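Local coordinates for multifunctional non-homologous end joining DNA repair protein LigD (Mycobacterium tuberculosis, PDB 2IRX), which probably repairs DNA double-strand breaks together with Ku by end processing, gap filling and ligation, this piece being its primase-polymerase domain, at residues V113-W118 against A134-F139; G179-T184 against K238-P243. One frame throughout, in Å; residues are numbered along the deposited sequence.

Interaction 1 (V113-W118 against A134-F139); sequences VHVPQW and ATRLVF. With GTP (guanosine-5'-triphosphate), chain C.
Gln117 reaches across to Arg136 and Val138 where the chain passes between two sheets of the archaeo-eukaryotic primase-like polymerase domain: it leaves the antiparallel sheet after Val115 and joins the mixed sheet at Trp118, while strand 129-143 of the mixed sheet turns a corner at Arg136. From the backbone outward, Gln117 CB comes within 3.4 Å of Arg136 O, and CG rests against Val138 CG1 at 3.6 Å. Because CG stands beside the backbone N (chi1 -53°) and the chain bends again at chi2, the amide folds back across Val138, the two side chains crossing at about a right angle. CD also touches Val138 CG1, while the amide end meets the edge of the Arg136 guanidinium, the two planes 38° apart. That guanidinium forms a salt bridge with Asp291 through NH1, and its NH2 packs 3.6 Å from Val115 CG2.

The backbone of the same glutamine makes the hydrogen bond between the segments: Thr135 N donates to Gln117 O over 2.9 Å, with an N-H...O angle of 172°. Next to this bond, Trp118 and Ala134 form an antiparallel non-hydrogen-bonded pair with diverging side chains, and the tryptophan ring carries Pro116 CG on one face. GTP O2' sits at the edge of the His114 imidazole, near its plane, in line with the inferred substrate-binding role: His114 ND1 and O2' hydrogen-bond at 2.8 Å.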
ATOM      1  N   VAL A 113      -7.290   0.182   0.295  1.00  7.19           N
ATOM      2  CA  VAL A 113      -6.985   0.093   1.714  1.00  7.87           C
ATOM      3  C   VAL A 113      -5.562   0.644   1.872  1.00  7.34           C
ATOM      4  O   VAL A 113      -4.608   0.154   1.224  1.00  7.29           O
ATOM      5  CB  VAL A 113      -7.066  -1.374   2.233  1.00  8.26           C
ATOM      6  CG1 VAL A 113      -6.613  -1.440   3.703  1.00  6.57           C
ATOM      7  CG2 VAL A 113      -8.495  -1.968   2.014  1.00  8.95           C
ATOM      8  N   HIS A 114      -5.453   1.700   2.666  1.00  6.30           N
ATOM      9  CA  HIS A 114      -4.165   2.374   2.923  1.00  7.14           C
ATOM     10  C   HIS A 114      -3.737   2.171   4.393  1.00  7.13           C
ATOM     11  O   HIS A 114      -4.566   2.274   5.300  1.00  7.83           O
ATOM     12  CB  HIS A 114      -4.245   3.857   2.573  1.00  7.16           C
ATOM     13  CG  HIS A 114      -4.458   4.127   1.108  1.00  6.39           C
ATOM     14  ND1 HIS A 114      -3.505   4.730   0.312  1.00  7.23           N
ATOM     15  CD2 HIS A 114      -5.522   3.877   0.297  1.00  8.32           C
ATOM     16  CE1 HIS A 114      -3.964   4.845  -0.923  1.00  7.00           C
ATOM     17  NE2 HIS A 114      -5.188   4.328  -0.962  1.00  5.79           N
ATOM     18  N   VAL A 115      -2.449   1.904   4.614  1.00  7.49           N
ATOM     19  CA  VAL A 115      -1.926   1.650   5.981  1.00  7.69           C
ATOM     20  C   VAL A 115      -0.554   2.316   6.194  1.00  8.44           C
ATOM     21  O   VAL A 115       0.199   2.553   5.200  1.00  7.91           O
ATOM     22  CB  VAL A 115      -1.816   0.111   6.307  1.00  7.77           C
ATOM     23  CG1 VAL A 115      -3.201  -0.576   6.319  1.00  6.41           C
ATOM     24  CG2 VAL A 115      -0.870  -0.605   5.307  1.00  7.43           C
ATOM     25  N   PRO A 116      -0.211   2.591   7.471  1.00  8.18           N
ATOM     26  CA  PRO A 116       1.136   3.086   7.772  1.00  7.63           C
ATOM     27  C   PRO A 116       2.123   1.920   7.862  1.00  7.75           C
ATOM     28  O   PRO A 116       1.709   0.733   7.797  1.00  7.34           O
ATOM     29  CB  PRO A 116       0.962   3.775   9.142  1.00  7.35           C
ATOM     30  CG  PRO A 116      -0.069   2.964   9.836  1.00  7.53           C
ATOM     31  CD  PRO A 116      -1.039   2.483   8.700  1.00  8.38           C
ATOM     32  N   GLN A 117       3.401   2.234   8.052  1.00  7.72           N
ATOM     33  CA  GLN A 117       4.417   1.200   8.075  1.00  8.32           C
ATOM     34  C   GLN A 117       4.728   0.673   9.487  1.00  8.53           C
ATOM     35  O   GLN A 117       5.611  -0.184   9.646  1.00  9.42           O
ATOM     36  CB  GLN A 117       5.692   1.701   7.386  1.00  8.57           C
ATOM     37  CG  GLN A 117       5.424   2.261   5.947  1.00  7.55           C
ATOM     38  CD  GLN A 117       4.514   1.369   5.152  1.00  7.63           C
ATOM     39  OE1 GLN A 117       3.433   1.796   4.711  1.00 10.44           O
ATOM     40  NE2 GLN A 117       4.936   0.118   4.956  1.00  6.01           N
ATOM     41  N   TRP A 118       3.997   1.184  10.482  1.00  9.18           N
ATOM     42  CA  TRP A 118       4.077   0.690  11.863  1.00  9.10           C
ATOM     43  C   TRP A 118       2.835  -0.114  12.214  1.00  9.49           C
ATOM     44  O   TRP A 118       1.778   0.070  11.592  1.00  8.82           O
ATOM     45  CB  TRP A 118       4.204   1.844  12.865  1.00  9.83           C
ATOM     46  CG  TRP A 118       3.153   2.958  12.750  1.00  9.74           C
ATOM     47  CD1 TRP A 118       3.297   4.145  12.080  1.00 10.70           C
ATOM     48  CD2 TRP A 118       1.829   2.993  13.338  1.00 11.27           C
ATOM     49  NE1 TRP A 118       2.146   4.897  12.178  1.00 11.17           N
ATOM     50  CE2 TRP A 118       1.241   4.231  12.969  1.00 10.82           C
ATOM     51  CE3 TRP A 118       1.082   2.097  14.134  1.00  8.45           C
ATOM     52  CZ2 TRP A 118      -0.070   4.597  13.364  1.00 10.27           C
ATOM     53  CZ3 TRP A 118      -0.214   2.467  14.535  1.00  9.68           C
ATOM     54  CH2 TRP A 118      -0.767   3.702  14.153  1.00  9.64           C
ATOM     55  N   ALA A 134       8.247   1.208  13.451  1.00  6.35           N
ATOM     56  CA  ALA A 134       8.150   0.877  12.032  1.00  6.00           C
ATOM     57  C   ALA A 134       8.596  -0.579  11.871  1.00  6.32           C
ATOM     58  O   ALA A 134       9.596  -0.991  12.478  1.00  5.40           O
ATOM     59  CB  ALA A 134       9.042   1.813  11.223  1.00  5.98           C
ATOM     60  N   THR A 135       7.854  -1.368  11.098  1.00  6.51           N
ATOM     61  CA  THR A 135       8.226  -2.776  10.866  1.00  7.85           C
ATOM     62  C   THR A 135       8.818  -2.985   9.475  1.00  8.65           C
ATOM     63  O   THR A 135       9.431  -4.014   9.184  1.00  8.23           O
ATOM     64  CB  THR A 135       7.044  -3.750  11.082  1.00  8.38           C
ATOM     65  OG1 THR A 135       6.162  -3.694   9.957  1.00  8.67           O
ATOM     66  CG2 THR A 135       6.282  -3.411  12.377  1.00  8.69           C
ATOM     67  N   ARG A 136       8.608  -2.000   8.612  1.00  7.92           N
ATOM     68  CA  ARG A 136       9.183  -2.022   7.277  1.00  7.58           C
ATOM     69  C   ARG A 136       9.432  -0.589   6.834  1.00  6.60           C
ATOM     70  O   ARG A 136       8.800   0.335   7.358  1.00  5.49           O
ATOM     71  CB  ARG A 136       8.261  -2.764   6.295  1.00  6.84           C
ATOM     72  CG  ARG A 136       6.872  -2.156   6.135  1.00  8.69           C
ATOM     73  CD  ARG A 136       5.857  -3.186   5.661  1.00  8.48           C
ATOM     74  NE  ARG A 136       4.602  -2.520   5.356  1.00  5.32           N
ATOM     75  CZ  ARG A 136       3.399  -3.089   5.386  1.00  8.30           C
ATOM     76  NH1 ARG A 136       3.255  -4.377   5.700  1.00  7.20           N
ATOM     77  NH2 ARG A 136       2.326  -2.350   5.098  1.00  7.28           N
ATOM     78  N   LEU A 137      10.348  -0.418   5.880  1.00  7.09           N
ATOM     79  CA  LEU A 137      10.476   0.849   5.142  1.00  7.54           C
ATOM     80  C   LEU A 137       9.643   0.761   3.860  1.00  7.25           C
ATOM     81  O   LEU A 137       9.492  -0.323   3.265  1.00  8.80           O
ATOM     82  CB  LEU A 137      11.926   1.137   4.718  1.00  7.78           C
ATOM     83  CG  LEU A 137      13.069   1.098   5.720  1.00  9.47           C
ATOM     84  CD1 LEU A 137      14.404   1.084   4.978  1.00  8.03           C
ATOM     85  CD2 LEU A 137      12.958   2.279   6.659  1.00 10.98           C
ATOM     86  N   VAL A 138       9.109   1.892   3.436  1.00  7.18           N
ATOM     87  CA  VAL A 138       8.495   1.997   2.112  1.00  7.44           C
ATOM     88  C   VAL A 138       9.086   3.171   1.308  1.00  7.15           C
ATOM     89  O   VAL A 138       9.366   4.243   1.854  1.00  6.88           O
ATOM     90  CB  VAL A 138       6.919   2.121   2.186  1.00  7.25           C
ATOM     91  CG1 VAL A 138       6.462   3.471   2.772  1.00  8.04           C
ATOM     92  CG2 VAL A 138       6.260   1.902   0.774  1.00  8.05           C
ATOM     93  N   PHE A 139       9.217   2.944   0.003  1.00  6.74           N
ATOM     94  CA  PHE A 139       9.599   3.978  -0.953  1.00  6.73           C
ATOM     95  C   PHE A 139       8.527   4.018  -2.025  1.00  6.63           C
ATOM     96  O   PHE A 139       8.122   2.986  -2.574  1.00  7.33           O
ATOM     97  CB  PHE A 139      10.964   3.675  -1.575  1.00  6.71           C
ATOM     98  CG  PHE A 139      12.101   3.687  -0.586  1.00  7.64           C
ATOM     99  CD1 PHE A 139      12.860   4.852  -0.387  1.00  6.83           C
ATOM    100  CD2 PHE A 139      12.420   2.539   0.123  1.00  9.62           C
ATOM    101  CE1 PHE A 139      13.926   4.875   0.560  1.00  6.18           C
ATOM    102  CE2 PHE A 139      13.493   2.529   1.051  1.00  7.79           C
ATOM    103  CZ  PHE A 139      14.239   3.706   1.265  1.00  8.30           C
TER
HETATM  104  PG  GTP C 305       0.907   6.266  -8.246  1.00 15.17           P
HETATM  105  O1G GTP C 305       1.657   5.087  -8.738  1.00 15.05           O
HETATM  106  O2G GTP C 305       1.841   7.351  -7.752  1.00 12.82           O
HETATM  107  O3G GTP C 305      -0.082   6.774  -9.260  1.00 16.03           O
HETATM  108  O3B GTP C 305      -0.004   5.678  -7.035  1.00 15.64           O
HETATM  109  PB  GTP C 305       0.216   5.799  -5.451  1.00 14.15           P
HETATM  110  O1B GTP C 305       1.661   5.798  -5.072  1.00 12.98           O
HETATM  111  O2B GTP C 305      -0.483   4.684  -4.776  1.00 12.25           O
HETATM  112  O3A GTP C 305      -0.335   7.267  -5.164  1.00 15.65           O
HETATM  113  PA  GTP C 305      -1.667   7.817  -4.445  1.00 16.01           P
HETATM  114  O1A GTP C 305      -2.791   6.816  -4.514  1.00 16.23           O
HETATM  115  O2A GTP C 305      -1.951   9.127  -5.142  1.00 13.26           O
HETATM  116  O5' GTP C 305      -1.211   8.057  -2.940  1.00 16.56           O
HETATM  117  C5' GTP C 305      -0.102   8.893  -2.585  1.00 15.38           C
HETATM  118  C4' GTP C 305      -0.155   9.196  -1.081  1.00 15.70           C
HETATM  119  O4' GTP C 305      -1.373   9.820  -0.673  1.00 13.85           O
HETATM  120  C3' GTP C 305      -0.048   7.937  -0.240  1.00 13.07           C
HETATM  121  O3' GTP C 305       0.596   8.350   0.935  1.00 15.97           O
HETATM  122  C2' GTP C 305      -1.508   7.578   0.075  1.00 13.79           C
HETATM  123  O2' GTP C 305      -1.775   6.796   1.232  1.00 13.13           O
HETATM  124  C1' GTP C 305      -2.147   8.953   0.176  1.00 15.46           C
HETATM  125  N9  GTP C 305      -3.496   9.134  -0.389  1.00 16.13           N
HETATM  126  C8  GTP C 305      -4.070   8.548  -1.489  1.00 17.03           C
HETATM  127  N7  GTP C 305      -5.289   9.108  -1.653  1.00 18.56           N
HETATM  128  C5  GTP C 305      -5.469  10.060  -0.699  1.00 17.01           C
HETATM  129  C6  GTP C 305      -6.518  10.946  -0.423  1.00 17.69           C
HETATM  130  O6  GTP C 305      -7.545  10.939  -1.109  1.00 15.70           O
HETATM  131  N1  GTP C 305      -6.385  11.841   0.636  1.00 17.45           N
HETATM  132  C2  GTP C 305      -5.241  11.865   1.416  1.00 17.74           C
HETATM  133  N2  GTP C 305      -5.149  12.721   2.443  1.00 17.98           N
HETATM  134  N3  GTP C 305      -4.201  10.975   1.139  1.00 16.69           N
HETATM  135  C4  GTP C 305      -4.330  10.093   0.090  1.00 17.20           C

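Interaction 2 (G179-T184 against K238-P243); sequences GLHLYT and KTTIAP. With GTP (guanosine-5'-triphosphate), chain C.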
ATOM      1  N   GLY A 179       3.352   4.054 -10.931  1.00 13.03           N
ATOM      2  CA  GLY A 179       4.728   3.820 -10.465  1.00 13.39           C
ATOM      3  C   GLY A 179       4.961   2.499  -9.755  1.00 12.51           C
ATOM      4  O   GLY A 179       4.306   1.483 -10.030  1.00 12.04           O
ATOM      5  N   LEU A 180       5.931   2.523  -8.846  1.00 11.66           N
ATOM      6  CA  LEU A 180       6.385   1.330  -8.142  1.00 11.22           C
ATOM      7  C   LEU A 180       6.492   1.654  -6.672  1.00 10.91           C
ATOM      8  O   LEU A 180       6.832   2.782  -6.306  1.00 11.46           O
ATOM      9  CB  LEU A 180       7.785   0.915  -8.620  1.00 11.68           C
ATOM     10  CG  LEU A 180       8.053   0.446 -10.034  1.00 13.35           C
ATOM     11  CD1 LEU A 180       9.559   0.193 -10.213  1.00 13.16           C
ATOM     12  CD2 LEU A 180       7.262  -0.834 -10.304  1.00 17.44           C
ATOM     13  N   HIS A 181       6.194   0.677  -5.832  1.00 11.19           N
ATOM     14  CA  HIS A 181       6.433   0.799  -4.400  1.00 11.44           C
ATOM     15  C   HIS A 181       7.470  -0.260  -4.021  1.00 11.61           C
ATOM     16  O   HIS A 181       7.469  -1.370  -4.580  1.00 11.18           O
ATOM     17  CB  HIS A 181       5.132   0.590  -3.607  1.00 11.64           C
ATOM     18  CG  HIS A 181       4.088   1.644  -3.849  1.00 11.81           C
ATOM     19  ND1 HIS A 181       2.777   1.492  -3.450  1.00 12.39           N
ATOM     20  CD2 HIS A 181       4.160   2.859  -4.443  1.00 12.81           C
ATOM     21  CE1 HIS A 181       2.092   2.576  -3.769  1.00 11.47           C
ATOM     22  NE2 HIS A 181       2.901   3.415  -4.393  1.00 12.15           N
ATOM     23  N   LEU A 182       8.341   0.086  -3.088  1.00 11.95           N
ATOM     24  CA  LEU A 182       9.344  -0.834  -2.588  1.00 11.64           C
ATOM     25  C   LEU A 182       9.227  -0.998  -1.087  1.00 12.38           C
ATOM     26  O   LEU A 182       9.080  -0.006  -0.355  1.00 12.86           O
ATOM     27  CB  LEU A 182      10.766  -0.347  -2.952  1.00 11.62           C
ATOM     28  CG  LEU A 182      11.000   0.110  -4.394  1.00 10.13           C
ATOM     29  CD1 LEU A 182      12.399   0.787  -4.501  1.00 11.70           C
ATOM     30  CD2 LEU A 182      10.796  -1.030  -5.389  1.00 13.54           C
ATOM     31  N   TYR A 183       9.320  -2.249  -0.621  1.00 12.03           N
ATOM     32  CA  TYR A 183       9.212  -2.545   0.804  1.00 11.36           C
ATOM     33  C   TYR A 183      10.438  -3.278   1.300  1.00 11.83           C
ATOM     34  O   TYR A 183      10.914  -4.198   0.626  1.00 11.12           O
ATOM     35  CB  TYR A 183       7.982  -3.412   1.084  1.00 11.08           C
ATOM     36  CG  TYR A 183       6.656  -2.670   0.934  1.00 10.69           C
ATOM     37  CD1 TYR A 183       6.114  -1.936   2.009  1.00 11.90           C
ATOM     38  CD2 TYR A 183       5.952  -2.693  -0.288  1.00 10.38           C
ATOM     39  CE1 TYR A 183       4.886  -1.253   1.879  1.00  9.32           C
ATOM     40  CE2 TYR A 183       4.726  -2.031  -0.442  1.00 10.05           C
ATOM     41  CZ  TYR A 183       4.196  -1.320   0.638  1.00  9.85           C
ATOM     42  OH  TYR A 183       3.025  -0.644   0.484  1.00 10.29           O
ATOM     43  N   THR A 184      10.950  -2.879   2.465  1.00 12.26           N
ATOM     44  CA  THR A 184      12.054  -3.620   3.068  1.00 13.50           C
ATOM     45  C   THR A 184      11.730  -3.880   4.538  1.00 13.58           C
ATOM     46  O   THR A 184      11.470  -2.931   5.280  1.00 13.50           O
ATOM     47  CB  THR A 184      13.487  -2.996   2.785  1.00 14.06           C
ATOM     48  OG1 THR A 184      14.263  -2.832   3.986  1.00 18.41           O
ATOM     49  CG2 THR A 184      13.442  -1.759   1.948  1.00 12.97           C
ATOM     50  N   LYS A 238       1.772   9.252   8.001  1.00 10.31           N
ATOM     51  CA  LYS A 238       1.435   8.955   6.604  1.00 10.04           C
ATOM     52  C   LYS A 238       1.055   7.482   6.351  1.00  9.44           C
ATOM     53  O   LYS A 238       1.299   6.594   7.185  1.00  9.41           O
ATOM     54  CB  LYS A 238       2.531   9.421   5.642  1.00 10.70           C
ATOM     55  CG  LYS A 238       2.771  10.971   5.627  1.00 11.93           C
ATOM     56  CD  LYS A 238       3.555  11.408   4.362  1.00 12.45           C
ATOM     57  CE  LYS A 238       3.701  12.927   4.262  1.00 15.90           C
ATOM     58  NZ  LYS A 238       4.443  13.296   3.008  1.00 19.64           N
ATOM     59  N   THR A 239       0.464   7.245   5.190  1.00  8.34           N
ATOM     60  CA  THR A 239       0.041   5.894   4.785  1.00  7.80           C
ATOM     61  C   THR A 239       0.593   5.588   3.387  1.00  7.05           C
ATOM     62  O   THR A 239       1.118   6.470   2.729  1.00  6.81           O
ATOM     63  CB  THR A 239      -1.530   5.760   4.755  1.00  7.51           C
ATOM     64  OG1 THR A 239      -2.090   6.766   3.894  1.00  7.84           O
ATOM     65  CG2 THR A 239      -2.144   5.861   6.179  1.00  8.90           C
ATOM     66  N   THR A 240       0.502   4.327   2.981  1.00  6.81           N
ATOM     67  CA  THR A 240       0.766   3.887   1.616  1.00  6.97           C
ATOM     68  C   THR A 240      -0.254   2.790   1.361  1.00  6.56           C
ATOM     69  O   THR A 240      -0.569   1.999   2.269  1.00  7.26           O
ATOM     70  CB  THR A 240       2.222   3.344   1.437  1.00  6.58           C
ATOM     71  OG1 THR A 240       3.163   4.383   1.829  1.00  6.38           O
ATOM     72  CG2 THR A 240       2.474   2.949  -0.036  1.00  7.07           C
ATOM     73  N   ILE A 241      -0.758   2.728   0.135  1.00  5.94           N
ATOM     74  CA  ILE A 241      -1.716   1.681  -0.229  1.00  7.08           C
ATOM     75  C   ILE A 241      -1.159   0.289   0.149  1.00  6.53           C
ATOM     76  O   ILE A 241       0.048   0.003  -0.052  1.00  6.72           O
ATOM     77  CB  ILE A 241      -2.121   1.746  -1.716  1.00  6.78           C
ATOM     78  CG1 ILE A 241      -3.432   0.960  -1.939  1.00  7.22           C
ATOM     79  CG2 ILE A 241      -0.950   1.255  -2.664  1.00  7.93           C
ATOM     80  CD1 ILE A 241      -4.059   1.248  -3.287  1.00  5.63           C
ATOM     81  N   ALA A 242      -2.027  -0.560   0.704  1.00  7.32           N
ATOM     82  CA  ALA A 242      -1.645  -1.943   1.074  1.00  8.56           C
ATOM     83  C   ALA A 242      -1.321  -2.808  -0.158  1.00  9.18           C
ATOM     84  O   ALA A 242      -2.045  -2.757  -1.150  1.00  8.60           O
ATOM     85  CB  ALA A 242      -2.761  -2.613   1.913  1.00  9.40           C
ATOM     86  N   PRO A 243      -0.253  -3.630  -0.073  1.00  9.95           N
ATOM     87  CA  PRO A 243      -0.057  -4.687  -1.075  1.00  9.45           C
ATOM     88  C   PRO A 243      -1.359  -5.485  -1.283  1.00  8.24           C
ATOM     89  O   PRO A 243      -2.083  -5.756  -0.312  1.00  8.55           O
ATOM     90  CB  PRO A 243       1.040  -5.568  -0.443  1.00 10.08           C
ATOM     91  CG  PRO A 243       1.878  -4.528   0.324  1.00 10.79           C
ATOM     92  CD  PRO A 243       0.824  -3.617   0.936  1.00  9.60           C
TER
HETATM   93  PG  GTP C 305       0.907   6.266  -8.246  1.00 15.17           P
HETATM   94  O1G GTP C 305       1.657   5.087  -8.738  1.00 15.05           O
HETATM   95  O2G GTP C 305       1.841   7.351  -7.752  1.00 12.82           O
HETATM   96  O3G GTP C 305      -0.082   6.774  -9.260  1.00 16.03           O
HETATM   97  O3B GTP C 305      -0.004   5.678  -7.035  1.00 15.64           O
HETATM   98  PB  GTP C 305       0.216   5.799  -5.451  1.00 14.15           P
HETATM   99  O1B GTP C 305       1.661   5.798  -5.072  1.00 12.98           O
HETATM  100  O2B GTP C 305      -0.483   4.684  -4.776  1.00 12.25           O
HETATM  101  O3A GTP C 305      -0.335   7.267  -5.164  1.00 15.65           O
HETATM  102  PA  GTP C 305      -1.667   7.817  -4.445  1.00 16.01           P
HETATM  103  O1A GTP C 305      -2.791   6.816  -4.514  1.00 16.23           O
HETATM  104  O2A GTP C 305      -1.951   9.127  -5.142  1.00 13.26           O
HETATM  105  O5' GTP C 305      -1.211   8.057  -2.940  1.00 16.56           O
HETATM  106  C5' GTP C 305      -0.102   8.893  -2.585  1.00 15.38           C
HETATM  107  C4' GTP C 305      -0.155   9.196  -1.081  1.00 15.70           C
HETATM  108  O4' GTP C 305      -1.373   9.820  -0.673  1.00 13.85           O
HETATM  109  C3' GTP C 305      -0.048   7.937  -0.240  1.00 13.07           C
HETATM  110  O3' GTP C 305       0.596   8.350   0.935  1.00 15.97           O
HETATM  111  C2' GTP C 305      -1.508   7.578   0.075  1.00 13.79           C
HETATM  112  O2' GTP C 305      -1.775   6.796   1.232  1.00 13.13           O
HETATM  113  C1' GTP C 305      -2.147   8.953   0.176  1.00 15.46           C
HETATM  114  N9  GTP C 305      -3.496   9.134  -0.389  1.00 16.13           N
HETATM  115  C8  GTP C 305      -4.070   8.548  -1.489  1.00 17.03           C
HETATM  116  N7  GTP C 305      -5.289   9.108  -1.653  1.00 18.56           N
HETATM  117  C5  GTP C 305      -5.469  10.060  -0.699  1.00 17.01           C
HETATM  118  C6  GTP C 305      -6.518  10.946  -0.423  1.00 17.69           C
HETATM  119  O6  GTP C 305      -7.545  10.939  -1.109  1.00 15.70           O
HETATM  120  N1  GTP C 305      -6.385  11.841   0.636  1.00 17.45           N
HETATM  121  C2  GTP C 305      -5.241  11.865   1.416  1.00 17.74           C
HETATM  122  N2  GTP C 305      -5.149  12.721   2.443  1.00 17.98           N
HETATM  123  N3  GTP C 305      -4.201  10.975   1.139  1.00 16.69           N
HETATM  124  C4  GTP C 305      -4.330  10.093   0.090  1.00 17.20           C
HETATM  125  O   HOH W   1       2.006  -0.722  -1.898  1.00 13.09           O
HETATM  126  O   HOH W   2       1.618  -0.013   2.897  1.00 13.20           O
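The His181 imidazole has the methyl of Thr240 over one face, a CH-pi contact with CG2 4.0 Å from the ring centroid, and three groups around its edge: Ile241 CG2, water 1 and the GTP beta-phosphate. Tyr183 has water 1 at its ring edge, in the ring plane, while Pro243 CG packs against its CE2 at 3.9 Å. Two residues apart on strand 180-186, both side chains point toward the 238-243 segment, and imidazole and phenol converge on water 1; chi1 of -65° and -71° places each ring beside its own backbone N. Water 1 joins His181 ND1, Tyr183 OH at 2.6 Å and Ile241 O, to which it donates; water 2 links the phenol oxygen to Thr240 O.

The bound GTP and manganese mark this as the probable polymerase active site of the primase-like domain, between a strand of the mixed sheet and the short edge strand 240-241 of the antiparallel one. With ND1 held by water, His181 presents its NE2 proton to O1B of GTP at 2.8 Å and 159°, close to the manganese. Gly179 N donates to the gamma-phosphate oxygen O1G over 3.0 Å. From the other segment, Thr239 O accepts from O3' of the sugar at 2.7 Å and weakly from O2'. Thr239 OG1 and O2' are also hydrogen-bonded, at 2.7 Å.

How the interactions relate
Interaction 1 closes before interaction 2 opens along the chain, yet their centres lie about 7 Å apart, within the primase-polymerase domain. Both bridge from the antiparallel sheet to the mixed one, interaction 1 through the chain that follows strand 112-115. Strand 112-115 neighbours 240-241 in the former and 129-143 neighbours 180-186 in the latter, with probable backbone hydrogen bonds from Ala242 N to Val113 O at 2.7 Å and Leu137 N to Thr184 O at 2.8 Å. Tyr183 of interaction 2 packs on Gln117, Arg136 and Val138 of interaction 1. On the shared GTP, His114 and Thr239, on the antiparallel-sheet side, hold the ribose; Gly179 and His181, at the start of strand 180-186, hold the phosphates.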